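Pectinesterase 1 (Solanum lycopersicum, PDB 1XG2) hydrolyses the methyl esters of pectin, releasing methanol, and may help prepare fruit cell walls for softening during ripening. Local coordinates at residues 6-11 with 36-41; 40-45 with 65-70; 140-145 with 162-167; 292-297 with 311-316. All blocks are in the same frame, centred on the assembly; numbering follows the deposited sequence.

From the N terminus of this pectinesterase domain, a right-handed parallel beta-helix, interaction 1 closes a loop containing helix 18-24 and joins the first two strands of one sheet. Interaction 2 begins on residues 40-41, where interaction 1 ends, and opens a second sheet of the helix. Interaction 3 closes a later coil in the same sheet as interaction 1, their centres about 26 Å apart; like the first two, it illustrates how contacts a few tens of residues apart join successive coils. Interaction 4 closes the C-terminal loop. No loop lies inside another. Interactions 3 and 4 nevertheless touch, Q164 NE2 meeting V312 O at 2.9 Å, which ties the C-terminal tail to the face of the beta-helix.

Interaction 1 (6-11 with 36-41)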
loop_
_atom_site.group_PDB
_atom_site.type_symbol
_atom_site.label_atom_id
_atom_site.label_comp_id
_atom_site.label_asym_id
_atom_site.label_seq_id
_atom_site.Cartn_x
_atom_site.Cartn_y
_atom_site.Cartn_z
ATOM N N VAL A 6 3.075 1.817 28.372
ATOM C CA VAL A 6 4.164 2.754 28.142
ATOM C C VAL A 6 5.440 1.975 27.848
ATOM O O VAL A 6 5.753 1.006 28.534
ATOM C CB VAL A 6 4.366 3.693 29.355
ATOM C CG1 VAL A 6 5.602 4.585 29.167
ATOM C CG2 VAL A 6 3.105 4.549 29.575
ATOM N N VAL A 7 6.153 2.404 26.814
ATOM C CA VAL A 7 7.450 1.852 26.464
ATOM C C VAL A 7 8.508 2.898 26.773
ATOM O O VAL A 7 8.381 4.053 26.384
ATOM C CB VAL A 7 7.512 1.486 24.984
ATOM C CG1 VAL A 7 8.902 1.008 24.605
ATOM C CG2 VAL A 7 6.449 0.441 24.646
ATOM N N ALA A 8 9.553 2.490 27.479
ATOM C CA ALA A 8 10.649 3.384 27.844
ATOM C C ALA A 8 11.952 2.626 28.100
ATOM O O ALA A 8 11.941 1.508 28.616
ATOM C CB ALA A 8 10.274 4.201 29.075
ATOM N N GLN A 9 13.062 3.273 27.762
ATOM C CA GLN A 9 14.394 2.685 27.871
ATOM C C GLN A 9 14.998 2.849 29.270
ATOM O O GLN A 9 15.860 2.070 29.662
ATOM C CB GLN A 9 15.329 3.296 26.821
ATOM C CG GLN A 9 14.750 3.267 25.420
ATOM C CD GLN A 9 15.766 3.572 24.343
ATOM O OE1 GLN A 9 16.430 4.613 24.388
ATOM N NE2 GLN A 9 15.899 2.670 23.373
ATOM N N ASP A 10 14.528 3.850 30.010
ATOM C CA ASP A 10 15.019 4.140 31.362
ATOM C C ASP A 10 14.262 3.423 32.502
ATOM O O ASP A 10 14.359 3.841 33.661
ATOM C CB ASP A 10 14.994 5.660 31.601
ATOM C CG ASP A 10 13.580 6.245 31.568
ATOM O OD1 ASP A 10 12.595 5.476 31.490
ATOM O OD2 ASP A 10 13.362 7.477 31.603
ATOM N N GLY A 11 13.509 2.370 32.186
ATOM C CA GLY A 11 12.803 1.594 33.201
ATOM C C GLY A 11 11.554 2.226 33.809
ATOM O O GLY A 11 10.917 1.616 34.669
ATOM N N TYR A 36 2.263 4.234 24.327
ATOM C CA TYR A 36 3.080 5.446 24.305
ATOM C C TYR A 36 4.543 5.035 24.403
ATOM O O TYR A 36 4.909 4.304 25.300
ATOM C CB TYR A 36 2.674 6.389 25.456
ATOM C CG TYR A 36 3.615 7.558 25.742
ATOM C CD1 TYR A 36 4.123 8.345 24.723
ATOM C CD2 TYR A 36 3.971 7.887 27.054
ATOM C CE1 TYR A 36 4.969 9.427 24.987
ATOM C CE2 TYR A 36 4.822 8.970 27.331
ATOM C CZ TYR A 36 5.321 9.727 26.285
ATOM O OH TYR A 36 6.165 10.798 26.535
ATOM N N VAL A 37 5.365 5.494 23.472
ATOM C CA VAL A 37 6.779 5.176 23.435
ATOM C C VAL A 37 7.560 6.435 23.774
ATOM O O VAL A 37 7.596 7.390 22.988
ATOM C CB VAL A 37 7.208 4.669 22.034
ATOM C CG1 VAL A 37 8.637 4.177 22.066
ATOM C CG2 VAL A 37 6.262 3.580 21.536
ATOM N N LYS A 38 8.175 6.449 24.954
ATOM C CA LYS A 38 8.973 7.589 25.401
ATOM C C LYS A 38 10.197 7.810 24.531
ATOM O O LYS A 38 10.608 6.915 23.786
ATOM C CB LYS A 38 9.413 7.398 26.848
ATOM C CG LYS A 38 8.292 7.444 27.866
ATOM C CD LYS A 38 8.846 7.958 29.208
ATOM C CE LYS A 38 7.891 7.731 30.367
ATOM N NZ LYS A 38 8.464 8.217 31.672
ATOM N N ARG A 39 10.779 9.004 24.635
ATOM C CA ARG A 39 11.888 9.410 23.779
ATOM C C ARG A 39 13.033 8.421 23.867
ATOM O O ARG A 39 13.277 7.810 24.917
ATOM C CB ARG A 39 12.377 10.832 24.110
ATOM C CG ARG A 39 13.067 10.989 25.466
ATOM C CD ARG A 39 13.239 12.442 25.890
ATOM N NE ARG A 39 11.939 13.114 26.033
ATOM C CZ ARG A 39 11.770 14.370 26.458
ATOM N NH1 ARG A 39 12.814 15.133 26.785
ATOM N NH2 ARG A 39 10.545 14.869 26.549
ATOM N N GLY A 40 13.700 8.244 22.736
ATOM C CA GLY A 40 14.752 7.261 22.606
ATOM C C GLY A 40 14.753 6.686 21.206
ATOM O O GLY A 40 13.819 6.904 20.425
ATOM N N THR A 41 15.821 5.968 20.892
ATOM C CA THR A 41 15.955 5.265 19.632
ATOM C C THR A 41 15.882 3.773 19.927
ATOM O O THR A 41 16.642 3.257 20.741
ATOM C CB THR A 41 17.260 5.677 18.966
ATOM O OG1 THR A 41 17.146 7.050 18.550
ATOM C CG2 THR A 41 17.496 4.903 17.673
HETATM O O HOH W 1 18.049 6.060 22.828
HETATM O O HOH W 2 12.763 6.335 27.296
#
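V6 and V7 lie beside Y36 and V37 as neighbouring parallel strands at the N-terminal end of the right-handed parallel beta-helix, joined through helix 18-24 in a beta-alpha-beta unit. Backbone hydrogen bonds set the register: V7 N donates to Y36 O at 2.7 Å, and V7 O receives K38 N at 2.8 Å. V7 is thus gripped by both its amide and its carbonyl.

Apolar contacts divide between the two faces. On one, V6 CG1 comes obliquely to the Y36 ring, 4.2 Å from CD2, while the Y36 hydroxyl is hydrogen-bonded to D60. On the other, V7 and V37 run side by side, each with CG1 anti to its N, and these methyls meet at 4.1 Å; A21 and L18 of helix 18-24 pack on this face. The extended chain of K38 passes the A8 methyl, with CG 4.0 Å from A8 CB, and slants across V6 CG1 at CE before its ammonium bonds to T12 OG1. A serine here would probably leave A8 and V6 without this hydrocarbon neighbour and T12 OG1 without the ammonium as partner.

Beyond strands 5-7 and 33-37 the link turns polar, and Q9 reaches the start of strand 40-43. Water 2 bridges Q9 N and R39 O, and water 1 joins Q9 OE1 to T41 N. The Q9 amide itself donates through NE2 to T41 O at 2.8 Å, from a position 56° above the carbonyl plane.

Interaction 2 (40-45 with 65-70); sequences GTYKEN and TTITGS
Residues G40 to Y42 and T65 to I67 pair as parallel strands where a second sheet of the right-handed parallel beta-helix begins, 40-43 being its outermost strand on this side. G40 O accepts T66 N at 2.9 Å, Y42 N returns a bond to T66 O at 2.7 Å, and Y42 O takes T68 N from outside the carbonyl plane.

Y42 leads one face. With CG beside the backbone N (chi1 -61°), its ring turns an edge to T66 O, which lies in the ring plane 3.5 Å from Y42 CD1. The I67 CD1 methyl lies against the root of the tyrosine, 3.7 Å from Y42 CB, while T65 CG2 nears CE1. The phenol oxygen reaches back to K38 O. On the opposite face T41 and T68 meet methyl to methyl, CG2 to CG2 at 3.7 Å.

Toward the end of the pairing, E44 N makes a weak bond to T68 O, and two waters add to it: one receives S70 N and donates to N45 OD1, the other donates to both N45 OD1 and T68 O. The chemistry implies a division of labour, in which direct amide-carbonyl bonds fix the register while T65 OG1 bonds back to V37 O and T68 OG1 onward to Q100 on the next strand.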
loop_
_atom_site.group_PDB
_atom_site.type_symbol
_atom_site.label_atom_id
_atom_site.label_comp_id
_atom_site.label_asym_id
_atom_site.label_seq_id
_atom_site.Cartn_x
_atom_site.Cartn_y
_atom_site.Cartn_z
ATOM N N GLY A 40 13.700 8.244 22.736
ATOM C CA GLY A 40 14.752 7.261 22.606
ATOM C C GLY A 40 14.753 6.686 21.206
ATOM O O GLY A 40 13.819 6.904 20.425
ATOM N N THR A 41 15.821 5.968 20.892
ATOM C CA THR A 41 15.955 5.265 19.632
ATOM C C THR A 41 15.882 3.773 19.927
ATOM O O THR A 41 16.642 3.257 20.741
ATOM C CB THR A 41 17.260 5.677 18.966
ATOM O OG1 THR A 41 17.146 7.050 18.550
ATOM C CG2 THR A 41 17.496 4.903 17.673
ATOM N N TYR A 42 14.945 3.094 19.270
ATOM C CA TYR A 42 14.633 1.698 19.544
ATOM C C TYR A 42 15.000 0.912 18.306
ATOM O O TYR A 42 14.364 1.042 17.265
ATOM C CB TYR A 42 13.140 1.546 19.869
ATOM C CG TYR A 42 12.695 2.320 21.087
ATOM C CD1 TYR A 42 12.512 3.698 21.039
ATOM C CD2 TYR A 42 12.460 1.672 22.302
ATOM C CE1 TYR A 42 12.112 4.411 22.161
ATOM C CE2 TYR A 42 12.060 2.384 23.442
ATOM C CZ TYR A 42 11.893 3.751 23.360
ATOM O OH TYR A 42 11.495 4.453 24.470
ATOM N N LYS A 43 16.045 0.105 18.439
ATOM C CA LYS A 43 16.622 -0.663 17.350
ATOM C C LYS A 43 15.882 -1.998 17.321
ATOM O O LYS A 43 16.339 -2.981 17.910
ATOM C CB LYS A 43 18.121 -0.864 17.633
ATOM C CG LYS A 43 19.107 -0.655 16.502
ATOM C CD LYS A 43 20.390 0.036 17.071
ATOM C CE LYS A 43 21.621 -0.093 16.156
ATOM N NZ LYS A 43 22.818 0.628 16.733
ATOM N N GLU A 44 14.716 -2.013 16.673
ATOM C CA GLU A 44 13.905 -3.221 16.552
ATOM C C GLU A 44 13.076 -3.226 15.268
ATOM O O GLU A 44 12.772 -2.179 14.689
ATOM C CB GLU A 44 12.988 -3.469 17.785
ATOM C CG GLU A 44 12.517 -2.257 18.558
ATOM C CD GLU A 44 11.631 -2.584 19.767
ATOM O OE1 GLU A 44 10.865 -3.576 19.755
ATOM O OE2 GLU A 44 11.686 -1.802 20.745
ATOM N N ASN A 45 12.755 -4.429 14.815
ATOM C CA ASN A 45 11.818 -4.647 13.726
ATOM C C ASN A 45 10.513 -5.121 14.330
ATOM O O ASN A 45 10.443 -6.211 14.903
ATOM C CB ASN A 45 12.363 -5.664 12.725
ATOM C CG ASN A 45 13.453 -5.078 11.842
ATOM O OD1 ASN A 45 14.640 -5.116 12.191
ATOM N ND2 ASN A 45 13.063 -4.543 10.690
ATOM N N THR A 65 11.269 10.247 19.350
ATOM C CA THR A 65 11.111 8.799 19.425
ATOM C C THR A 65 11.334 8.214 18.045
ATOM O O THR A 65 10.654 8.586 17.093
ATOM C CB THR A 65 9.711 8.390 19.950
ATOM O OG1 THR A 65 9.527 8.849 21.289
ATOM C CG2 THR A 65 9.609 6.875 20.107
ATOM N N THR A 66 12.293 7.299 17.942
ATOM C CA THR A 66 12.652 6.680 16.670
ATOM C C THR A 66 12.665 5.147 16.790
ATOM O O THR A 66 13.284 4.600 17.707
ATOM C CB THR A 66 14.047 7.154 16.255
ATOM O OG1 THR A 66 14.035 8.560 15.989
ATOM C CG2 THR A 66 14.461 6.552 14.951
ATOM N N ILE A 67 11.988 4.473 15.867
ATOM C CA ILE A 67 12.126 3.032 15.694
ATOM C C ILE A 67 13.005 2.858 14.484
ATOM O O ILE A 67 12.702 3.405 13.425
ATOM C CB ILE A 67 10.760 2.353 15.473
ATOM C CG1 ILE A 67 9.745 2.858 16.484
ATOM C CG2 ILE A 67 10.888 0.824 15.545
ATOM C CD1 ILE A 67 10.147 2.699 17.954
ATOM N N THR A 68 14.098 2.098 14.622
ATOM C CA THR A 68 15.077 1.995 13.554
ATOM C C THR A 68 15.484 0.554 13.263
ATOM O O THR A 68 15.429 -0.305 14.136
ATOM C CB THR A 68 16.309 2.887 13.850
ATOM O OG1 THR A 68 17.183 2.942 12.703
ATOM C CG2 THR A 68 17.154 2.349 14.984
ATOM N N GLY A 69 15.831 0.322 12.002
ATOM C CA GLY A 69 16.304 -0.964 11.516
ATOM C C GLY A 69 17.062 -0.752 10.224
ATOM O O GLY A 69 17.152 0.375 9.741
ATOM N N SER A 70 17.604 -1.828 9.652
ATOM C CA SER A 70 18.428 -1.729 8.446
ATOM C C SER A 70 18.320 -2.934 7.507
ATOM O O SER A 70 19.223 -3.154 6.686
ATOM C CB SER A 70 19.907 -1.507 8.826
ATOM O OG SER A 70 20.345 -2.493 9.744
HETATM O O HOH W 3 17.202 -4.275 11.303
HETATM O O HOH W 4 16.165 -3.035 14.127
#

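Interaction 3 (140-145 with 162-167)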
loop_
_atom_site.group_PDB
_atom_site.type_symbol
_atom_site.label_atom_id
_atom_site.label_comp_id
_atom_site.label_asym_id
_atom_site.label_seq_id
_atom_site.Cartn_x
_atom_site.Cartn_y
_atom_site.Cartn_z
ATOM N N ARG A 140 -7.009 0.950 2.890
ATOM C CA ARG A 140 -7.227 2.398 2.902
ATOM C C ARG A 140 -6.407 3.055 4.009
ATOM O O ARG A 140 -6.493 2.661 5.176
ATOM C CB ARG A 140 -8.703 2.741 3.082
ATOM C CG ARG A 140 -9.560 2.415 1.874
ATOM C CD ARG A 140 -11.057 2.407 2.144
ATOM N NE ARG A 140 -11.450 1.356 3.070
ATOM C CZ ARG A 140 -12.703 0.904 3.253
ATOM N NH1 ARG A 140 -13.725 1.402 2.572
ATOM N NH2 ARG A 140 -12.919 -0.067 4.117
ATOM N N GLN A 141 -5.656 4.081 3.623
ATOM C CA GLN A 141 -4.685 4.740 4.495
ATOM C C GLN A 141 -4.757 6.263 4.333
ATOM O O GLN A 141 -5.005 6.772 3.246
ATOM C CB GLN A 141 -3.261 4.251 4.194
ATOM C CG GLN A 141 -3.130 2.737 4.077
ATOM C CD GLN A 141 -1.731 2.244 3.746
ATOM O OE1 GLN A 141 -1.562 1.080 3.350
ATOM N NE2 GLN A 141 -0.744 3.089 3.917
ATOM N N PHE A 142 -4.528 6.959 5.435
ATOM C CA PHE A 142 -4.492 8.409 5.479
ATOM C C PHE A 142 -3.226 8.838 6.204
ATOM O O PHE A 142 -2.974 8.409 7.346
ATOM C CB PHE A 142 -5.724 8.929 6.210
ATOM C CG PHE A 142 -5.843 10.429 6.244
ATOM C CD1 PHE A 142 -5.945 11.169 5.080
ATOM C CD2 PHE A 142 -5.884 11.098 7.463
ATOM C CE1 PHE A 142 -6.050 12.554 5.139
ATOM C CE2 PHE A 142 -6.013 12.489 7.520
ATOM C CZ PHE A 142 -6.082 13.204 6.370
ATOM N N TYR A 143 -2.458 9.691 5.536
ATOM C CA TYR A 143 -1.248 10.294 6.064
ATOM C C TYR A 143 -1.479 11.791 6.204
ATOM O O TYR A 143 -1.892 12.446 5.260
ATOM C CB TYR A 143 -0.055 10.041 5.135
ATOM C CG TYR A 143 0.325 8.586 5.102
ATOM C CD1 TYR A 143 -0.449 7.658 4.391
ATOM C CD2 TYR A 143 1.446 8.124 5.768
ATOM C CE1 TYR A 143 -0.112 6.313 4.359
ATOM C CE2 TYR A 143 1.786 6.764 5.749
ATOM C CZ TYR A 143 0.987 5.869 5.060
ATOM O OH TYR A 143 1.299 4.524 5.046
ATOM N N ARG A 144 -1.203 12.314 7.387
ATOM C CA ARG A 144 -1.489 13.699 7.717
ATOM C C ARG A 144 -0.340 14.308 8.498
ATOM O O ARG A 144 0.181 13.699 9.434
ATOM C CB ARG A 144 -2.774 13.759 8.534
ATOM C CG ARG A 144 -3.190 15.135 9.013
ATOM C CD ARG A 144 -3.693 16.078 7.921
ATOM N NE ARG A 144 -3.849 17.426 8.466
ATOM C CZ ARG A 144 -4.747 18.322 8.069
ATOM N NH1 ARG A 144 -5.596 18.069 7.075
ATOM N NH2 ARG A 144 -4.787 19.504 8.672
ATOM N N ASP A 145 0.018 15.542 8.135
ATOM C CA ASP A 145 0.997 16.334 8.873
ATOM C C ASP A 145 2.330 15.602 9.076
ATOM O O ASP A 145 2.976 15.753 10.107
ATOM C CB ASP A 145 0.419 16.749 10.228
ATOM C CG ASP A 145 -0.710 17.766 10.106
ATOM O OD1 ASP A 145 -1.406 17.981 11.119
ATOM O OD2 ASP A 145 -0.974 18.392 9.059
ATOM N N VAL A 162 -4.425 8.568 0.704
ATOM C CA VAL A 162 -4.306 10.018 0.600
ATOM C C VAL A 162 -3.261 10.568 1.571
ATOM O O VAL A 162 -3.285 10.266 2.770
ATOM C CB VAL A 162 -5.657 10.685 0.875
ATOM C CG1 VAL A 162 -5.537 12.203 0.824
ATOM C CG2 VAL A 162 -6.679 10.187 -0.140
ATOM N N PHE A 163 -2.346 11.360 1.026
ATOM C CA PHE A 163 -1.386 12.159 1.782
ATOM C C PHE A 163 -1.903 13.583 1.794
ATOM O O PHE A 163 -2.163 14.171 0.741
ATOM C CB PHE A 163 0.001 12.115 1.139
ATOM C CG PHE A 163 0.617 10.755 1.140
ATOM C CD1 PHE A 163 0.295 9.840 0.153
ATOM C CD2 PHE A 163 1.521 10.383 2.132
ATOM C CE1 PHE A 163 0.837 8.572 0.169
ATOM C CE2 PHE A 163 2.070 9.119 2.148
ATOM C CZ PHE A 163 1.737 8.219 1.165
ATOM N N GLN A 164 -2.070 14.136 2.985
ATOM C CA GLN A 164 -2.590 15.475 3.131
ATOM C C GLN A 164 -1.721 16.284 4.070
ATOM O O GLN A 164 -1.462 15.854 5.180
ATOM C CB GLN A 164 -4.008 15.395 3.673
ATOM C CG GLN A 164 -4.928 16.418 3.130
ATOM C CD GLN A 164 -6.345 16.193 3.603
ATOM O OE1 GLN A 164 -6.613 16.294 4.798
ATOM N NE2 GLN A 164 -7.243 15.867 2.682
ATOM N N LYS A 165 -1.292 17.464 3.624
ATOM C CA LYS A 165 -0.441 18.342 4.431
ATOM C C LYS A 165 0.817 17.631 4.953
ATOM O O LYS A 165 1.241 17.820 6.093
ATOM C CB LYS A 165 -1.245 18.977 5.573
ATOM C CG LYS A 165 -2.513 19.675 5.105
ATOM C CD LYS A 165 -2.438 21.175 5.192
ATOM C CE LYS A 165 -3.712 21.849 4.629
ATOM N NZ LYS A 165 -4.802 22.069 5.650
ATOM N N CYS A 166 1.404 16.814 4.086
ATOM C CA CYS A 166 2.685 16.177 4.346
ATOM C C CYS A 166 3.778 16.882 3.566
ATOM O O CYS A 166 3.514 17.487 2.537
ATOM C CB CYS A 166 2.648 14.707 3.924
ATOM S SG CYS A 166 1.485 13.714 4.902
ATOM N N GLN A 167 5.006 16.779 4.057
ATOM C CA GLN A 167 6.172 17.209 3.310
ATOM C C GLN A 167 6.837 15.946 2.757
ATOM O O GLN A 167 7.271 15.080 3.511
ATOM C CB GLN A 167 7.109 18.007 4.220
ATOM C CG GLN A 167 6.404 19.187 4.870
ATOM C CD GLN A 167 7.346 20.253 5.416
ATOM O OE1 GLN A 167 7.869 21.084 4.659
ATOM N NE2 GLN A 167 7.538 20.253 6.730
#
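Nearly equal first torsions (chi1 -67° and -64°) turn the rings of Y143 and F163 the same way, each with CG beside its backbone N, and the two residues are bridge partners on one face of the sheet. They form an offset stack with centroids 4.6 Å apart and planes inclined by 21°. F163 CE2 sits over one face of the tyrosine ring toward its rim, and the closest approach is Y143 CB to F163 CD2 at 3.4 Å. C166 SG flanks the same tyrosine, 4.0 Å from Y143 CB. With an alanine at Y143, F163 is likely to lose its stacking partner and a gap to open over that face.

Strands 140-144 and 160-164 belong to successive coils of the right-handed parallel beta-helix. Y143 N donates to V162 O at 2.9 Å and Q164 N to Y143 O at 2.8 Å, while L134 of a neighbouring sheet packs on both stacked rings.

On the other face, which helix 294-297 covers, F142 turns its ring edge to the Q164 amide, nearly perpendicular to it, with CZ 3.5 Å from OE1. The same OE1 receives a weak bond from R144 NH1 at 3.1 Å, and Q164 NE2 is held by V312 O and Q198 OE1. R144, bent at chi2, lies with one guanidinium face under K165 CG and its NE in a salt bridge with D145 OD2. K165 continues alongside, its NZ 4.0 Å from R144 NH2 but salt-bridged to D317.

Interaction 4 (292-297 with 311-316)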
loop_
_atom_site.group_PDB
_atom_site.type_symbol
_atom_site.label_atom_id
_atom_site.label_comp_id
_atom_site.label_asym_id
_atom_site.label_seq_id
_atom_site.Cartn_x
_atom_site.Cartn_y
_atom_site.Cartn_z
ATOM N N PHE A 292 -10.223 11.473 -6.213
ATOM C CA PHE A 292 -8.977 11.310 -5.470
ATOM C C PHE A 292 -8.985 11.996 -4.113
ATOM O O PHE A 292 -7.965 12.048 -3.445
ATOM C CB PHE A 292 -7.809 11.730 -6.366
ATOM C CG PHE A 292 -7.786 10.964 -7.664
ATOM C CD1 PHE A 292 -7.299 9.661 -7.705
ATOM C CD2 PHE A 292 -8.351 11.496 -8.807
ATOM C CE1 PHE A 292 -7.319 8.923 -8.883
ATOM C CE2 PHE A 292 -8.380 10.770 -9.989
ATOM C CZ PHE A 292 -7.861 9.475 -10.032
ATOM N N THR A 293 -10.166 12.454 -3.689
ATOM C CA THR A 293 -10.332 13.085 -2.381
ATOM C C THR A 293 -10.501 12.030 -1.310
ATOM O O THR A 293 -10.732 10.852 -1.586
ATOM C CB THR A 293 -11.553 14.028 -2.351
ATOM O OG1 THR A 293 -12.736 13.305 -2.709
ATOM C CG2 THR A 293 -11.435 15.123 -3.384
ATOM N N VAL A 294 -10.373 12.458 -0.071
ATOM C CA VAL A 294 -10.551 11.577 1.079
ATOM C C VAL A 294 -11.930 10.917 1.028
ATOM O O VAL A 294 -12.069 9.721 1.275
ATOM C CB VAL A 294 -10.389 12.358 2.369
ATOM C CG1 VAL A 294 -10.990 11.622 3.563
ATOM C CG2 VAL A 294 -8.935 12.680 2.610
ATOM N N ALA A 295 -12.937 11.720 0.699
ATOM C CA ALA A 295 -14.310 11.241 0.625
ATOM C C ALA A 295 -14.472 10.091 -0.379
ATOM O O ALA A 295 -15.119 9.096 -0.083
ATOM C CB ALA A 295 -15.234 12.390 0.264
ATOM N N LYS A 296 -13.868 10.214 -1.553
ATOM C CA LYS A 296 -14.127 9.252 -2.622
ATOM C C LYS A 296 -13.120 8.104 -2.677
ATOM O O LYS A 296 -13.496 6.975 -2.970
ATOM C CB LYS A 296 -14.165 9.959 -3.979
ATOM C CG LYS A 296 -15.223 11.043 -4.088
ATOM C CD LYS A 296 -16.635 10.491 -3.958
ATOM C CE LYS A 296 -17.661 11.629 -3.893
ATOM N NZ LYS A 296 -19.035 11.117 -3.621
ATOM N N LEU A 297 -11.843 8.383 -2.436
ATOM C CA LEU A 297 -10.807 7.364 -2.628
ATOM C C LEU A 297 -10.688 6.415 -1.436
ATOM O O LEU A 297 -10.471 5.223 -1.613
ATOM C CB LEU A 297 -9.456 8.008 -2.937
ATOM C CG LEU A 297 -8.291 7.044 -3.225
ATOM C CD1 LEU A 297 -8.533 6.235 -4.492
ATOM C CD2 LEU A 297 -6.998 7.820 -3.343
ATOM N N TYR A 311 -8.721 16.332 8.981
ATOM C CA TYR A 311 -8.739 16.032 7.552
ATOM C C TYR A 311 -9.650 16.975 6.806
ATOM O O TYR A 311 -10.630 17.484 7.360
ATOM C CB TYR A 311 -9.161 14.568 7.273
ATOM C CG TYR A 311 -10.583 14.226 7.683
ATOM C CD1 TYR A 311 -10.915 13.987 9.015
ATOM C CD2 TYR A 311 -11.598 14.150 6.738
ATOM C CE1 TYR A 311 -12.221 13.668 9.393
ATOM C CE2 TYR A 311 -12.897 13.845 7.107
ATOM C CZ TYR A 311 -13.209 13.606 8.423
ATOM O OH TYR A 311 -14.515 13.300 8.766
ATOM N N VAL A 312 -9.296 17.216 5.551
ATOM C CA VAL A 312 -10.149 17.873 4.590
ATOM C C VAL A 312 -10.801 16.780 3.762
ATOM O O VAL A 312 -10.122 15.938 3.175
ATOM C CB VAL A 312 -9.340 18.828 3.691
ATOM C CG1 VAL A 312 -10.171 19.339 2.515
ATOM C CG2 VAL A 312 -8.787 19.983 4.529
ATOM N N ASP A 313 -12.127 16.828 3.695
ATOM C CA ASP A 313 -12.929 15.816 3.023
ATOM C C ASP A 313 -12.945 15.914 1.491
ATOM O O ASP A 313 -13.003 14.893 0.787
ATOM C CB ASP A 313 -14.366 15.919 3.538
ATOM C CG ASP A 313 -15.095 14.623 3.437
ATOM O OD1 ASP A 313 -14.678 13.649 4.094
ATOM O OD2 ASP A 313 -16.097 14.471 2.716
ATOM N N GLY A 314 -12.930 17.145 0.989
ATOM C CA GLY A 314 -13.090 17.432 -0.424
ATOM C C GLY A 314 -11.844 18.004 -1.079
ATOM O O GLY A 314 -10.729 17.712 -0.650
ATOM N N LEU A 315 -12.052 18.823 -2.116
ATOM C CA LEU A 315 -10.980 19.293 -3.000
ATOM C C LEU A 315 -10.136 20.458 -2.503
ATOM O O LEU A 315 -8.962 20.549 -2.860
ATOM C CB LEU A 315 -11.562 19.719 -4.347
ATOM C CG LEU A 315 -11.933 18.637 -5.345
ATOM C CD1 LEU A 315 -12.598 19.297 -6.549
ATOM C CD2 LEU A 315 -10.711 17.846 -5.785
ATOM N N TYR A 316 -10.735 21.361 -1.726
ATOM C CA TYR A 316 -10.100 22.645 -1.411
ATOM C C TYR A 316 -9.826 22.877 0.061
ATOM O O TYR A 316 -10.629 22.542 0.935
ATOM C CB TYR A 316 -10.931 23.810 -1.940
ATOM C CG TYR A 316 -11.326 23.645 -3.380
ATOM C CD1 TYR A 316 -12.667 23.554 -3.743
ATOM C CD2 TYR A 316 -10.361 23.554 -4.382
ATOM C CE1 TYR A 316 -13.031 23.406 -5.051
ATOM C CE2 TYR A 316 -10.719 23.408 -5.696
ATOM C CZ TYR A 316 -12.055 23.333 -6.029
ATOM O OH TYR A 316 -12.415 23.174 -7.335
HETATM O O HOH W 5 -9.689 15.287 0.170
#
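T293 and V294, at the start of the short helix 294-297, pack against the chain from Y311 to L315 near the C terminus. T293 is the N-cap. Its OG1 stands between the backbone N and the carbonyl carbon (chi1 57°), where it bonds to M290 O and weakly accepts K296 N. The same rotation puts CG2 beside the backbone N, anti to the carbonyl carbon, where it touches L315, 3.7 Å from its CD2.

V294 spreads its two methyls over different partners: CG1, anti to the backbone N, approaches the Y311 ring obliquely, 4.1 Å from CD2, and CG2 rests 3.5 Å from V312 O. The same valine also packs on V162 and Q164, placing its side chain between this tail and strand 160-164 of the beta-helix.

D313 swings its carboxylate back with CG roughly anti to N (chi1 -153°), bringing OD2 alongside the A295 methyl, 3.3 Å from CB. Its carbonyl accepts A295 N at 3.2 Å, the donor lying in the carbonyl plane. Water 5 accepts V294 N and probably donates to G314 O.

The first-turn amides of V294, A295 and K296 thus find acceptors in a water, the tail and, weakly, the cap, and the D313 carboxylate beside this N-terminal end would probably interact favourably with the helix dipole.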